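Local coordinates for uncharacterized protein (Xanthomonas campestris pv. vesicatoria, PDB 4FC9), which is a type III effector secreted into plant host cells, represented here by its all-helical, bilobal C-terminal domain, which probably acts as an E3 ubiquitin ligase, at residues A[72-82]-A[145-155]. Sequence-based numbering, arbitrary orientation.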
ATOM      1  N   VAL A  72      19.626  10.731  -7.644  1.00 22.16           N
ATOM      2  CA  VAL A  72      18.466  10.132  -6.997  1.00 22.69           C
ATOM      3  C   VAL A  72      18.699   8.660  -6.688  1.00 25.81           C
ATOM      4  O   VAL A  72      18.618   7.808  -7.575  1.00 26.74           O
ATOM      5  CB  VAL A  72      17.207  10.253  -7.862  1.00 26.61           C
ATOM      6  CG1 VAL A  72      16.006   9.696  -7.109  1.00 28.92           C
ATOM      7  CG2 VAL A  72      16.971  11.699  -8.255  1.00 27.87           C
ATOM      8  N   THR A  73      18.989   8.360  -5.426  1.00 21.98           N
ATOM      9  CA  THR A  73      19.291   6.993  -5.029  1.00 19.37           C
ATOM     10  C   THR A  73      18.544   6.563  -3.768  1.00 21.88           C
ATOM     11  O   THR A  73      18.652   5.416  -3.353  1.00 25.70           O
ATOM     12  CB  THR A  73      20.801   6.802  -4.802  1.00 20.54           C
ATOM     13  OG1 THR A  73      21.228   7.598  -3.691  1.00 25.49           O
ATOM     14  CG2 THR A  73      21.588   7.199  -6.045  1.00 20.24           C
ATOM     15  N   THR A  74      17.791   7.483  -3.166  1.00 22.69           N
ATOM     16  CA  THR A  74      17.066   7.195  -1.930  1.00 21.97           C
ATOM     17  C   THR A  74      15.635   7.724  -1.942  1.00 23.07           C
ATOM     18  O   THR A  74      15.285   8.588  -2.747  1.00 18.58           O
ATOM     19  CB  THR A  74      17.762   7.797  -0.686  1.00 21.74           C
ATOM     20  OG1 THR A  74      17.853   9.220  -0.826  1.00 24.30           O
ATOM     21  CG2 THR A  74      19.155   7.215  -0.500  1.00 19.84           C
ATOM     22  N   PHE A  75      14.822   7.205  -1.024  1.00 20.51           N
ATOM     23  CA  PHE A  75      13.438   7.642  -0.873  1.00 18.91           C
ATOM     24  C   PHE A  75      13.329   9.138  -0.619  1.00 19.71           C
ATOM     25  O   PHE A  75      12.460   9.807  -1.167  1.00 23.22           O
ATOM     26  CB  PHE A  75      12.759   6.880   0.274  1.00 19.33           C
ATOM     27  CG  PHE A  75      11.973   5.682  -0.175  1.00 18.80           C
ATOM     28  CD1 PHE A  75      12.544   4.734  -1.014  1.00 19.02           C
ATOM     29  CD2 PHE A  75      10.664   5.496   0.245  1.00 23.76           C
ATOM     30  CE1 PHE A  75      11.826   3.632  -1.435  1.00 20.89           C
ATOM     31  CE2 PHE A  75       9.935   4.389  -0.169  1.00 20.86           C
ATOM     32  CZ  PHE A  75      10.521   3.454  -1.010  1.00 23.27           C
ATOM     33  N   GLY A  76      14.217   9.658   0.219  1.00 20.19           N
ATOM     34  CA  GLY A  76      14.152  11.048   0.618  1.00 19.74           C
ATOM     35  C   GLY A  76      14.373  12.007  -0.532  1.00 19.93           C
ATOM     36  O   GLY A  76      13.981  13.168  -0.458  1.00 22.07           O
ATOM     37  N   GLN A  77      15.012  11.520  -1.592  1.00 24.07           N
ATOM     38  CA  GLN A  77      15.319  12.338  -2.765  1.00 24.39           C
ATOM     39  C   GLN A  77      14.174  12.352  -3.773  1.00 24.16           C
ATOM     40  O   GLN A  77      14.230  13.057  -4.778  1.00 25.88           O
ATOM     41  CB  GLN A  77      16.612  11.857  -3.425  1.00 20.21           C
ATOM     42  CG  GLN A  77      17.858  12.164  -2.611  1.00 22.79           C
ATOM     43  CD  GLN A  77      19.073  11.411  -3.104  1.00 24.91           C
ATOM     44  OE1 GLN A  77      19.007  10.213  -3.366  1.00 26.06           O
ATOM     45  NE2 GLN A  77      20.188  12.113  -3.241  1.00 29.11           N
ATOM     46  N   VAL A  78      13.138  11.568  -3.495  1.00 19.82           N
ATOM     47  CA  VAL A  78      11.925  11.590  -4.301  1.00 19.96           C
ATOM     48  C   VAL A  78      10.800  12.200  -3.468  1.00 21.94           C
ATOM     49  O   VAL A  78      10.382  11.623  -2.468  1.00 23.38           O
ATOM     50  CB  VAL A  78      11.532  10.175  -4.776  1.00 19.02           C
ATOM     51  CG1 VAL A  78      10.261  10.219  -5.598  1.00 19.73           C
ATOM     52  CG2 VAL A  78      12.657   9.555  -5.582  1.00 16.78           C
ATOM     53  N   PRO A  79      10.328  13.390  -3.864  1.00 22.81           N
ATOM     54  CA  PRO A  79       9.302  14.137  -3.127  1.00 24.90           C
ATOM     55  C   PRO A  79       8.058  13.320  -2.775  1.00 26.92           C
ATOM     56  O   PRO A  79       7.622  13.366  -1.628  1.00 27.21           O
ATOM     57  CB  PRO A  79       8.944  15.260  -4.092  1.00 23.49           C
ATOM     58  CG  PRO A  79      10.209  15.509  -4.821  1.00 24.10           C
ATOM     59  CD  PRO A  79      10.844  14.162  -5.006  1.00 23.49           C
ATOM     60  N   ALA A  80       7.507  12.586  -3.739  1.00 24.37           N
ATOM     61  CA  ALA A  80       6.321  11.776  -3.497  1.00 20.21           C
ATOM     62  C   ALA A  80       6.561  10.735  -2.406  1.00 20.43           C
ATOM     63  O   ALA A  80       5.669  10.450  -1.603  1.00 21.56           O
ATOM     64  CB  ALA A  80       5.867  11.101  -4.786  1.00 18.46           C
ATOM     65  N   LEU A  81       7.768  10.177  -2.377  1.00 19.90           N
ATOM     66  CA  LEU A  81       8.100   9.131  -1.415  1.00 16.85           C
ATOM     67  C   LEU A  81       8.406   9.724  -0.052  1.00 19.62           C
ATOM     68  O   LEU A  81       8.096   9.125   0.975  1.00 19.82           O
ATOM     69  CB  LEU A  81       9.285   8.306  -1.898  1.00 17.48           C
ATOM     70  CG  LEU A  81       9.090   7.564  -3.216  1.00 18.83           C
ATOM     71  CD1 LEU A  81      10.350   6.807  -3.556  1.00 16.42           C
ATOM     72  CD2 LEU A  81       7.893   6.623  -3.125  1.00 20.40           C
ATOM     73  N   ARG A  82       9.016  10.903  -0.041  1.00 21.96           N
ATOM     74  CA  ARG A  82       9.250  11.595   1.215  1.00 23.44           C
ATOM     75  C   ARG A  82       7.899  11.920   1.848  1.00 26.17           C
ATOM     76  O   ARG A  82       7.734  11.794   3.059  1.00 25.30           O
ATOM     77  CB  ARG A  82      10.097  12.859   1.017  1.00 24.91           C
ATOM     78  CG  ARG A  82      10.639  13.428   2.326  1.00 31.62           C
ATOM     79  CD  ARG A  82      11.652  14.567   2.125  1.00 39.06           C
ATOM     80  NE  ARG A  82      13.043  14.105   2.077  1.00 36.50           N
ATOM     81  CZ  ARG A  82      13.826  13.942   3.142  1.00 37.06           C
ATOM     82  NH1 ARG A  82      13.365  14.191   4.360  1.00 39.60           N
ATOM     83  NH2 ARG A  82      15.076  13.524   2.991  1.00 33.70           N
ATOM     84  N   HIS A 145      12.580   4.274   5.269  1.00 19.78           N
ATOM     85  CA  HIS A 145      12.865   5.630   5.729  1.00 21.61           C
ATOM     86  C   HIS A 145      13.488   6.444   4.596  1.00 26.08           C
ATOM     87  O   HIS A 145      13.660   5.939   3.487  1.00 24.03           O
ATOM     88  CB  HIS A 145      13.808   5.590   6.929  1.00 24.10           C
ATOM     89  CG  HIS A 145      15.022   4.750   6.705  1.00 24.91           C
ATOM     90  ND1 HIS A 145      16.206   5.266   6.229  1.00 26.87           N
ATOM     91  CD2 HIS A 145      15.229   3.422   6.869  1.00 26.94           C
ATOM     92  CE1 HIS A 145      17.095   4.297   6.121  1.00 27.11           C
ATOM     93  NE2 HIS A 145      16.527   3.167   6.502  1.00 27.36           N
ATOM     94  N   GLU A 146      13.833   7.697   4.880  1.00 24.33           N
ATOM     95  CA  GLU A 146      14.351   8.605   3.858  1.00 27.61           C
ATOM     96  C   GLU A 146      15.652   8.111   3.217  1.00 25.83           C
ATOM     97  O   GLU A 146      15.966   8.467   2.089  1.00 26.49           O
ATOM     98  CB  GLU A 146      14.554  10.007   4.440  1.00 30.40           C
ATOM     99  CG  GLU A 146      13.286  10.660   4.985  1.00 27.87           C
ATOM    100  CD  GLU A 146      12.907  10.168   6.372  1.00 29.58           C
ATOM    101  OE1 GLU A 146      13.415   9.113   6.802  1.00 32.18           O
ATOM    102  OE2 GLU A 146      12.097  10.840   7.038  1.00 33.52           O
ATOM    103  N   GLY A 147      16.399   7.283   3.937  1.00 22.01           N
ATOM    104  CA  GLY A 147      17.635   6.734   3.417  1.00 22.14           C
ATOM    105  C   GLY A 147      17.470   5.403   2.702  1.00 24.11           C
ATOM    106  O   GLY A 147      18.456   4.797   2.283  1.00 28.26           O
ATOM    107  N   SER A 148      16.230   4.941   2.562  1.00 21.41           N
ATOM    108  CA  SER A 148      15.959   3.671   1.889  1.00 22.16           C
ATOM    109  C   SER A 148      16.344   3.724   0.416  1.00 23.15           C
ATOM    110  O   SER A 148      16.097   4.723  -0.256  1.00 25.21           O
ATOM    111  CB  SER A 148      14.479   3.290   2.013  1.00 19.20           C
ATOM    112  OG  SER A 148      14.120   3.057   3.362  1.00 22.26           O
ATOM    113  N   PRO A 149      16.925   2.629  -0.098  1.00 23.83           N
ATOM    114  CA  PRO A 149      17.270   2.562  -1.517  1.00 17.60           C
ATOM    115  C   PRO A 149      16.018   2.497  -2.369  1.00 17.53           C
ATOM    116  O   PRO A 149      14.957   2.066  -1.903  1.00 19.38           O
ATOM    117  CB  PRO A 149      18.015   1.232  -1.624  1.00 15.25           C
ATOM    118  CG  PRO A 149      17.412   0.398  -0.564  1.00 21.39           C
ATOM    119  CD  PRO A 149      17.170   1.345   0.581  1.00 26.93           C
ATOM    120  N   LEU A 150      16.149   2.933  -3.611  1.00 20.64           N
ATOM    121  CA  LEU A 150      15.109   2.751  -4.600  1.00 20.79           C
ATOM    122  C   LEU A 150      15.419   1.463  -5.328  1.00 19.51           C
ATOM    123  O   LEU A 150      16.320   1.416  -6.157  1.00 19.20           O
ATOM    124  CB  LEU A 150      15.103   3.923  -5.575  1.00 18.15           C
ATOM    125  CG  LEU A 150      14.828   5.250  -4.875  1.00 17.38           C
ATOM    126  CD1 LEU A 150      15.220   6.422  -5.737  1.00 18.55           C
ATOM    127  CD2 LEU A 150      13.370   5.324  -4.516  1.00 20.34           C
ATOM    128  N   ASP A 151      14.696   0.407  -4.983  1.00 16.96           N
ATOM    129  CA  ASP A 151      14.840  -0.867  -5.673  1.00 16.71           C
ATOM    130  C   ASP A 151      13.475  -1.511  -5.854  1.00 17.54           C
ATOM    131  O   ASP A 151      12.456  -0.921  -5.498  1.00 21.64           O
ATOM    132  CB  ASP A 151      15.827  -1.799  -4.949  1.00 20.40           C
ATOM    133  CG  ASP A 151      15.386  -2.159  -3.533  1.00 24.36           C
ATOM    134  OD1 ASP A 151      14.201  -2.480  -3.322  1.00 25.18           O
ATOM    135  OD2 ASP A 151      16.243  -2.137  -2.622  1.00 24.60           O
ATOM    136  N   VAL A 152      13.453  -2.723  -6.392  1.00 20.98           N
ATOM    137  CA  VAL A 152      12.188  -3.369  -6.733  1.00 25.57           C
ATOM    138  C   VAL A 152      11.266  -3.569  -5.522  1.00 24.89           C
ATOM    139  O   VAL A 152      10.069  -3.309  -5.604  1.00 18.31           O
ATOM    140  CB  VAL A 152      12.399  -4.696  -7.517  1.00 17.27           C
ATOM    141  CG1 VAL A 152      13.145  -5.722  -6.682  1.00 17.99           C
ATOM    142  CG2 VAL A 152      11.064  -5.253  -7.996  1.00 18.84           C
ATOM    143  N   ALA A 153      11.839  -3.983  -4.395  1.00 21.04           N
ATOM    144  CA  ALA A 153      11.063  -4.273  -3.191  1.00 18.27           C
ATOM    145  C   ALA A 153      10.573  -3.007  -2.500  1.00 19.96           C
ATOM    146  O   ALA A 153       9.427  -2.934  -2.064  1.00 19.96           O
ATOM    147  CB  ALA A 153      11.885  -5.100  -2.230  1.00 21.09           C
ATOM    148  N   THR A 154      11.442  -2.010  -2.388  1.00 23.40           N
ATOM    149  CA  THR A 154      11.064  -0.781  -1.708  1.00 17.01           C
ATOM    150  C   THR A 154      10.051  -0.009  -2.539  1.00 20.49           C
ATOM    151  O   THR A 154       9.078   0.520  -2.006  1.00 20.58           O
ATOM    152  CB  THR A 154      12.284   0.102  -1.354  1.00 16.17           C
ATOM    153  OG1 THR A 154      12.898   0.599  -2.549  1.00 17.34           O
ATOM    154  CG2 THR A 154      13.303  -0.684  -0.544  1.00 17.17           C
ATOM    155  N   LEU A 155      10.261   0.035  -3.849  1.00 18.74           N
ATOM    156  CA  LEU A 155       9.319   0.726  -4.714  1.00 17.36           C
ATOM    157  C   LEU A 155       7.988  -0.019  -4.842  1.00 18.29           C
ATOM    158  O   LEU A 155       6.935   0.603  -4.959  1.00 15.77           O
ATOM    159  CB  LEU A 155       9.929   0.979  -6.087  1.00 16.55           C
ATOM    160  CG  LEU A 155      10.929   2.128  -6.091  1.00 17.29           C
ATOM    161  CD1 LEU A 155      11.564   2.252  -7.452  1.00 18.56           C
ATOM    162  CD2 LEU A 155      10.234   3.424  -5.701  1.00 20.52           C
TER
HETATM  163  O   HOH W   1      18.756   3.183  -4.531  1.00 19.86           O
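The carbonyl oxygen of Ser148 is gripped by two consecutive residues of 72-82. Phe75 N donates to Ser148 O over 2.9 Å in the carbonyl plane, at 147° at the hydrogen, while the CA-H of Thr74 makes a C-H...O contact with the same oxygen. One residue further on, Gly76 N reaches Glu146 O at 2.8 Å, on a lone pair of that carbonyl. Consecutive amides of the 3-10 turn 75-77 thus take up two carbonyls of the type I turn from His145 to Ser148. Beyond them, a water accepts from Leu150 N and lies close to Thr73 O.

Here the lead-ins to two helices, 79-88 and 152-171, are laced together within the C-terminal domain of the effector. Asp151 and Thr154 form the capping box of the second helix. With chi1 at 67°, Thr154 OG1 turns back to accept from Asp151 N and to donate to Pro149 O at 2.6 Å. Thr154 OG1, engaged as both acceptor and donor, also lies at the edge of the Phe75 ring, near its plane and 3.4 Å from Phe75 CE1.

Beneath the polar link, Leu150 inserts its two methyls among side chains from 72-82. Leu150 CD1 meets Val72 CG1 and Val78 CG2; Leu150 CD2 lies against Phe75 CD1 and, tightly, at 3.5 Å from Leu81 CD1. That Leu81 methyl is centred over one face of the Phe75 ring, 3.8 Å above its plane, and also touches Leu155 CD2; Leu133 adds to the surroundings of the ring.

At the other end, Arg82 NE donates to Gly76 O in the guanidinium plane, which helps to set the rotation of the group; Glu146 CG packs over one of its faces. The Glu146 carboxylate, with Glu146 OE2 4.5 Å from Arg82 NH1 and well out of the guanidinium plane, is too far for a salt bridge and probably contributes only a general attraction of charge.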